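Local coordinates for protein 11S globulin (Wrightia tinctoria, PDB 5WXU) that probably serves as a hexameric seed storage protein and binds the plant hormone auxin (indole-3-acetic acid), at residues B[347-352]-B[414-419]; B[334-339]-B[403-408]. One frame throughout, in Å; residues are numbered along the deposited sequence. Where two conformers were deposited one is given.

Both contacts lie in the C-terminal cupin domain, each joining antiparallel strands of a different sheet. Interaction 2 pairs 334-339 with 403-408 in the middle of the six-stranded sheet; interaction 1 sits where strand 343-349 pairs with 416-418 in a second antiparallel sheet of the domain. The chain passes from 334-339 to 347-352, and later from 403-408 to 414-419, so each partner strand of one contact is followed by one of the other. Their centres are 16 Å apart and their nearest atoms about 5 Å, without touching. The side chain of Ala418 in interaction 1 lies about 10 Å from a bound indole-3-acetic acid, whereas interaction 2 lies away from the auxin site.

Interaction 1. Residues B[347-352]-B[414-419]; sequences EWNNNA and AKATAL. With PO4 (phosphate ion), chain O.
Asn351 OD1 accepts the backbone N-H of Lys415 at 3.0 Å, the donor tilted 22° from the amide's carbonyl plane. Lys415 O in turn receives Asn350 N at 3.1 Å, so the turn after strand 343-349 is tied to the incoming chain from two neighbouring residues. In the conformer of Asn350 given here, its OD1 is met by Thr417 OG1 at 2.9 Å, in the carbonyl plane and on a lone pair. In the antiparallel pairing of this cupin sheet, Trp348 and Thr417 form a hydrogen-bonded pair, with Thr417 N donating to Trp348 O at 2.7 Å. Their side chains run together on one face: with CG2 anti to the backbone N, Thr417 lays this methyl over the indole, 3.8 Å from the centroid of the six-membered ring of Trp348. Leu419 CG reaches the edge of that ring at CZ3, and Tyr97 of the second subunit stacks on the indole, whose NE1 donates to Gly165 O there. Losing the indole to an alanine here is likely to leave the Thr417 methyl and Leu419 without their aromatic neighbour, and Gly165 O and Tyr97 of the second subunit without their partner. Beyond the strands, Lys415 NZ donates to a phosphate O2 at 2.7 Å, an ion probably from the crystallisation liquor.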
loop_
_atom_site.group_PDB
_atom_site.type_symbol
_atom_site.label_atom_id
_atom_site.label_comp_id
_atom_site.label_asym_id
_atom_site.label_seq_id
_atom_site.Cartn_x
_atom_site.Cartn_y
_atom_site.Cartn_z
ATOM N N GLU B 347 5.006 32.250 -4.545
ATOM C CA GLU B 347 5.218 30.851 -4.163
ATOM C C GLU B 347 5.951 30.107 -5.230
ATOM O O GLU B 347 6.289 30.662 -6.238
ATOM C CB GLU B 347 3.834 30.128 -3.900
ATOM C CG GLU B 347 2.910 29.896 -5.111
ATOM C CD GLU B 347 1.426 29.676 -4.775
ATOM O OE1 GLU B 347 0.987 29.753 -3.594
ATOM O OE2 GLU B 347 0.682 29.408 -5.748
ATOM N N TRP B 348 6.178 28.829 -4.971
ATOM C CA TRP B 348 6.687 27.915 -5.987
ATOM C C TRP B 348 6.002 26.575 -5.775
ATOM O O TRP B 348 5.555 26.258 -4.637
ATOM C CB TRP B 348 8.180 27.693 -5.927
ATOM C CG TRP B 348 8.788 27.000 -4.695
ATOM C CD1 TRP B 348 9.051 25.650 -4.519
ATOM C CD2 TRP B 348 9.264 27.635 -3.527
ATOM N NE1 TRP B 348 9.615 25.446 -3.297
ATOM C CE2 TRP B 348 9.770 26.642 -2.672
ATOM C CE3 TRP B 348 9.286 28.974 -3.102
ATOM C CZ2 TRP B 348 10.328 26.937 -1.425
ATOM C CZ3 TRP B 348 9.890 29.287 -1.888
ATOM C CH2 TRP B 348 10.373 28.258 -1.042
ATOM N N ASN B 349 5.985 25.829 -6.834
ATOM C CA ASN B 349 5.485 24.445 -6.818
ATOM C C ASN B 349 6.645 23.550 -6.426
ATOM O O ASN B 349 7.709 23.513 -7.089
ATOM C CB ASN B 349 5.002 24.076 -8.197
ATOM C CG ASN B 349 3.801 24.882 -8.653
ATOM O OD1 ASN B 349 2.829 25.029 -7.930
ATOM N ND2 ASN B 349 3.861 25.381 -9.867
ATOM N N ASN B 350 6.468 22.783 -5.372
ATOM C CA ASN B 350 7.594 22.033 -4.905
ATOM C C ASN B 350 7.703 20.633 -5.567
ATOM O O ASN B 350 8.788 20.154 -5.672
ATOM C CB ASN B 350 7.672 22.059 -3.379
ATOM C CG ASN B 350 6.373 21.682 -2.733
ATOM O OD1 ASN B 350 5.786 22.444 -1.939
ATOM N ND2 ASN B 350 5.888 20.495 -3.092
ATOM N N ASN B 351 6.620 20.088 -6.119
ATOM C CA ASN B 351 6.642 18.728 -6.635
ATOM C C ASN B 351 5.966 18.547 -7.975
ATOM O O ASN B 351 5.425 17.476 -8.234
ATOM C CB ASN B 351 6.004 17.786 -5.578
ATOM C CG ASN B 351 4.562 18.116 -5.245
ATOM O OD1 ASN B 351 4.007 19.085 -5.754
ATOM N ND2 ASN B 351 3.915 17.279 -4.422
ATOM N N ALA B 352 5.923 19.602 -8.796
ATOM C CA ALA B 352 5.091 19.591 -9.975
ATOM C C ALA B 352 5.382 20.772 -10.848
ATOM O O ALA B 352 5.788 21.799 -10.345
ATOM C CB ALA B 352 3.605 19.542 -9.638
ATOM N N ALA B 414 -0.167 17.713 -5.628
ATOM C CA ALA B 414 0.711 18.818 -5.888
ATOM C C ALA B 414 0.565 19.868 -4.762
ATOM O O ALA B 414 -0.507 20.177 -4.334
ATOM C CB ALA B 414 0.375 19.411 -7.212
ATOM N N LYS B 415 1.688 20.388 -4.298
ATOM C CA LYS B 415 1.677 21.362 -3.210
ATOM C C LYS B 415 2.584 22.516 -3.609
ATOM O O LYS B 415 3.492 22.339 -4.444
ATOM C CB LYS B 415 2.176 20.770 -1.923
ATOM C CG LYS B 415 1.122 19.966 -1.168
ATOM C CD LYS B 415 1.758 19.132 -0.045
ATOM C CE LYS B 415 2.498 17.881 -0.526
ATOM N NZ LYS B 415 1.694 16.732 -1.079
ATOM N N ALA B 416 2.262 23.661 -3.056
ATOM C CA ALA B 416 3.015 24.867 -3.331
ATOM C C ALA B 416 3.566 25.319 -1.996
ATOM O O ALA B 416 3.068 24.948 -0.920
ATOM C CB ALA B 416 2.137 25.898 -3.927
ATOM N N THR B 417 4.600 26.131 -2.074
ATOM C CA THR B 417 5.234 26.680 -0.863
ATOM C C THR B 417 5.103 28.214 -0.976
ATOM O O THR B 417 5.433 28.806 -2.023
ATOM C CB THR B 417 6.682 26.255 -0.768
ATOM O OG1 THR B 417 6.767 24.808 -0.638
ATOM C CG2 THR B 417 7.318 26.904 0.413
ATOM N N ALA B 418 4.526 28.819 0.056
ATOM C CA ALA B 418 4.262 30.241 0.101
ATOM C C ALA B 418 5.457 31.002 0.690
ATOM O O ALA B 418 6.123 30.571 1.677
ATOM C CB ALA B 418 3.018 30.513 0.921
ATOM N N LEU B 419 5.650 32.193 0.156
ATOM C CA LEU B 419 6.592 33.161 0.683
ATOM C C LEU B 419 5.936 34.298 1.482
ATOM O O LEU B 419 6.643 35.141 2.051
ATOM C CB LEU B 419 7.366 33.753 -0.500
ATOM C CG LEU B 419 8.466 32.861 -1.087
ATOM C CD1 LEU B 419 8.856 33.365 -2.440
ATOM C CD2 LEU B 419 9.639 32.925 -0.114
HETATM P P PO4 O . 0.015 14.905 1.539
HETATM O O1 PO4 O . -0.532 13.536 1.184
HETATM O O2 PO4 O . -0.277 15.981 0.549
HETATM O O3 PO4 O . -0.720 15.143 2.864
HETATM O O4 PO4 O . 1.521 14.723 1.712
HETATM O O HOH W 1 3.949 21.418 -6.726
#

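Interaction 2. Residues B[334-339]-B[403-408]; sequences NREYLY and LELYTV
Arg335 and Glu404 meet in a salt bridge, Arg335 NH1 to Glu404 OE2 at 2.9 Å. The carboxylate presents the anti lone pair of OE2 and stands 88° from the guanidinium plane, so one oxygen meets one N-H instead of the two groups lying flat together. Upstream on the same arginine, CG lies over a face of Tyr406, 4.0 Å from the ring centroid, and CD comes to 3.5 Å from Tyr406 OH. That placement follows from CG standing anti to the backbone N (chi1 -176°), with the bend at chi3 then turning the guanidinium away from the ring. Tyr337 shares this face, its ring edge meeting Glu404 CB at CD1, 3.8 Å away. On the opposite face, with Leu338 and Leu403, Asn334 and Thr407 run side by side, and Leu405 CD1 lies 3.3 Å from Glu336 OE1. Underneath, six backbone hydrogen bonds fix the antiparallel register of the cupin sheet; the bond from Leu338 N to Leu403 O is nearly straight at 177°. Further out, Leu299 O accepts Arg335 NE, Thr359 OG1 bonds to Glu404 OE1, and Arg360 adds a second salt bridge to OE2. Glu273 of the third subunit also pairs with Arg335 NH1. With charge shared among two arginines and two glutamates, the buried ion pair is likely to be well compensated, and it links the two strands to the neighbouring subunit.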
loop_
_atom_site.group_PDB
_atom_site.type_symbol
_atom_site.label_atom_id
_atom_site.label_comp_id
_atom_site.label_asym_id
_atom_site.label_seq_id
_atom_site.Cartn_x
_atom_site.Cartn_y
_atom_site.Cartn_z
ATOM N N ASN B 334 -6.598 22.822 -10.015
ATOM C CA ASN B 334 -7.264 23.840 -9.179
ATOM C C ASN B 334 -7.959 24.873 -10.050
ATOM O O ASN B 334 -7.659 24.969 -11.210
ATOM C CB ASN B 334 -6.324 24.431 -8.145
ATOM C CG ASN B 334 -5.331 25.403 -8.733
ATOM O OD1 ASN B 334 -5.720 26.244 -9.523
ATOM N ND2 ASN B 334 -4.088 25.329 -8.333
ATOM N N ARG B 335 -8.887 25.586 -9.439
ATOM C CA ARG B 335 -9.532 26.763 -10.002
ATOM C C ARG B 335 -9.175 27.869 -9.055
ATOM O O ARG B 335 -9.448 27.735 -7.826
ATOM C CB ARG B 335 -11.033 26.607 -10.095
ATOM C CG ARG B 335 -11.606 27.862 -10.800
ATOM C CD ARG B 335 -13.113 27.820 -11.022
ATOM N NE ARG B 335 -13.833 27.992 -9.783
ATOM C CZ ARG B 335 -14.363 29.136 -9.317
ATOM N NH1 ARG B 335 -14.359 30.266 -10.011
ATOM N NH2 ARG B 335 -14.988 29.071 -8.154
ATOM N N GLU B 336 -8.653 28.989 -9.581
ATOM C CA GLU B 336 -8.415 30.158 -8.746
ATOM C C GLU B 336 -9.247 31.288 -9.305
ATOM O O GLU B 336 -9.308 31.514 -10.520
ATOM C CB GLU B 336 -6.946 30.574 -8.773
ATOM C CG GLU B 336 -5.944 29.561 -8.276
ATOM C CD GLU B 336 -4.511 30.095 -8.399
ATOM O OE1 GLU B 336 -4.264 30.899 -9.304
ATOM O OE2 GLU B 336 -3.641 29.704 -7.595
ATOM N N TYR B 337 -9.954 31.969 -8.409
ATOM C CA TYR B 337 -10.778 33.134 -8.746
ATOM C C TYR B 337 -10.280 34.291 -7.884
ATOM O O TYR B 337 -10.311 34.240 -6.681
ATOM C CB TYR B 337 -12.259 32.840 -8.584
ATOM C CG TYR B 337 -13.079 33.972 -9.066
ATOM C CD1 TYR B 337 -13.281 34.177 -10.445
ATOM C CD2 TYR B 337 -13.557 34.909 -8.177
ATOM C CE1 TYR B 337 -13.986 35.297 -10.924
ATOM C CE2 TYR B 337 -14.257 36.021 -8.620
ATOM C CZ TYR B 337 -14.484 36.209 -9.985
ATOM O OH TYR B 337 -15.214 37.309 -10.364
ATOM N N LEU B 338 -9.814 35.344 -8.541
ATOM C CA LEU B 338 -9.389 36.547 -7.882
ATOM C C LEU B 338 -10.303 37.692 -8.211
ATOM O O LEU B 338 -10.598 37.967 -9.359
ATOM C CB LEU B 338 -7.951 36.922 -8.246
ATOM C CG LEU B 338 -6.897 35.908 -7.807
ATOM C CD1 LEU B 338 -5.549 36.306 -8.374
ATOM C CD2 LEU B 338 -6.848 35.775 -6.295
ATOM N N TYR B 339 -10.707 38.381 -7.144
ATOM C CA TYR B 339 -11.350 39.661 -7.296
ATOM C C TYR B 339 -10.425 40.715 -7.840
ATOM O O TYR B 339 -9.195 40.613 -7.821
ATOM C CB TYR B 339 -11.969 40.107 -5.980
ATOM C CG TYR B 339 -13.133 39.249 -5.528
ATOM C CD1 TYR B 339 -14.322 39.238 -6.253
ATOM C CD2 TYR B 339 -13.076 38.495 -4.398
ATOM C CE1 TYR B 339 -15.394 38.458 -5.857
ATOM C CE2 TYR B 339 -14.142 37.709 -3.973
ATOM C CZ TYR B 339 -15.289 37.670 -4.701
ATOM O OH TYR B 339 -16.332 36.869 -4.260
ATOM N N LEU B 403 -9.763 37.841 -12.288
ATOM C CA LEU B 403 -8.936 36.888 -12.980
ATOM C C LEU B 403 -9.425 35.498 -12.543
ATOM O O LEU B 403 -9.563 35.250 -11.368
ATOM C CB LEU B 403 -7.423 37.060 -12.672
ATOM C CG LEU B 403 -6.535 35.934 -13.283
ATOM C CD1 LEU B 403 -6.584 36.034 -14.803
ATOM C CD2 LEU B 403 -5.149 36.132 -12.795
ATOM N N GLU B 404 -9.770 34.656 -13.493
ATOM C CA GLU B 404 -10.126 33.254 -13.233
ATOM C C GLU B 404 -9.150 32.388 -14.042
ATOM O O GLU B 404 -8.916 32.604 -15.237
ATOM C CB GLU B 404 -11.540 32.884 -13.626
ATOM C CG GLU B 404 -11.891 31.427 -13.182
ATOM C CD GLU B 404 -13.235 31.028 -13.694
ATOM O OE1 GLU B 404 -13.465 31.213 -14.890
ATOM O OE2 GLU B 404 -14.134 30.670 -12.903
ATOM N N LEU B 405 -8.573 31.387 -13.371
ATOM C CA LEU B 405 -7.644 30.449 -13.978
ATOM C C LEU B 405 -8.054 29.028 -13.546
ATOM O O LEU B 405 -8.499 28.814 -12.415
ATOM C CB LEU B 405 -6.235 30.654 -13.330
ATOM C CG LEU B 405 -5.472 31.936 -13.200
ATOM C CD1 LEU B 405 -4.148 31.691 -12.514
ATOM C CD2 LEU B 405 -5.200 32.517 -14.597
ATOM N N TYR B 406 -7.817 28.077 -14.422
ATOM C CA TYR B 406 -7.758 26.634 -14.118
ATOM C C TYR B 406 -6.317 26.161 -14.361
ATOM O O TYR B 406 -5.711 26.485 -15.391
ATOM C CB TYR B 406 -8.682 25.813 -14.951
ATOM C CG TYR B 406 -10.155 26.015 -14.695
ATOM C CD1 TYR B 406 -10.865 27.156 -15.202
ATOM C CD2 TYR B 406 -10.895 25.081 -13.970
ATOM C CE1 TYR B 406 -12.195 27.310 -14.955
ATOM C CE2 TYR B 406 -12.250 25.251 -13.754
ATOM C CZ TYR B 406 -12.894 26.352 -14.258
ATOM O OH TYR B 406 -14.227 26.540 -14.067
ATOM N N THR B 407 -5.788 25.389 -13.419
ATOM C CA THR B 407 -4.408 24.918 -13.454
ATOM C C THR B 407 -4.369 23.441 -13.307
ATOM O O THR B 407 -5.139 22.885 -12.541
ATOM C CB THR B 407 -3.593 25.583 -12.370
ATOM O OG1 THR B 407 -3.654 27.013 -12.583
ATOM C CG2 THR B 407 -2.229 25.209 -12.406
ATOM N N VAL B 408 -3.562 22.829 -14.147
ATOM C CA VAL B 408 -3.277 21.360 -14.092
ATOM C C VAL B 408 -1.893 21.259 -13.567
ATOM O O VAL B 408 -0.971 21.955 -14.032
ATOM C CB VAL B 408 -3.366 20.752 -15.490
ATOM C CG1 VAL B 408 -2.846 19.286 -15.467
ATOM C CG2 VAL B 408 -4.803 20.828 -15.918
#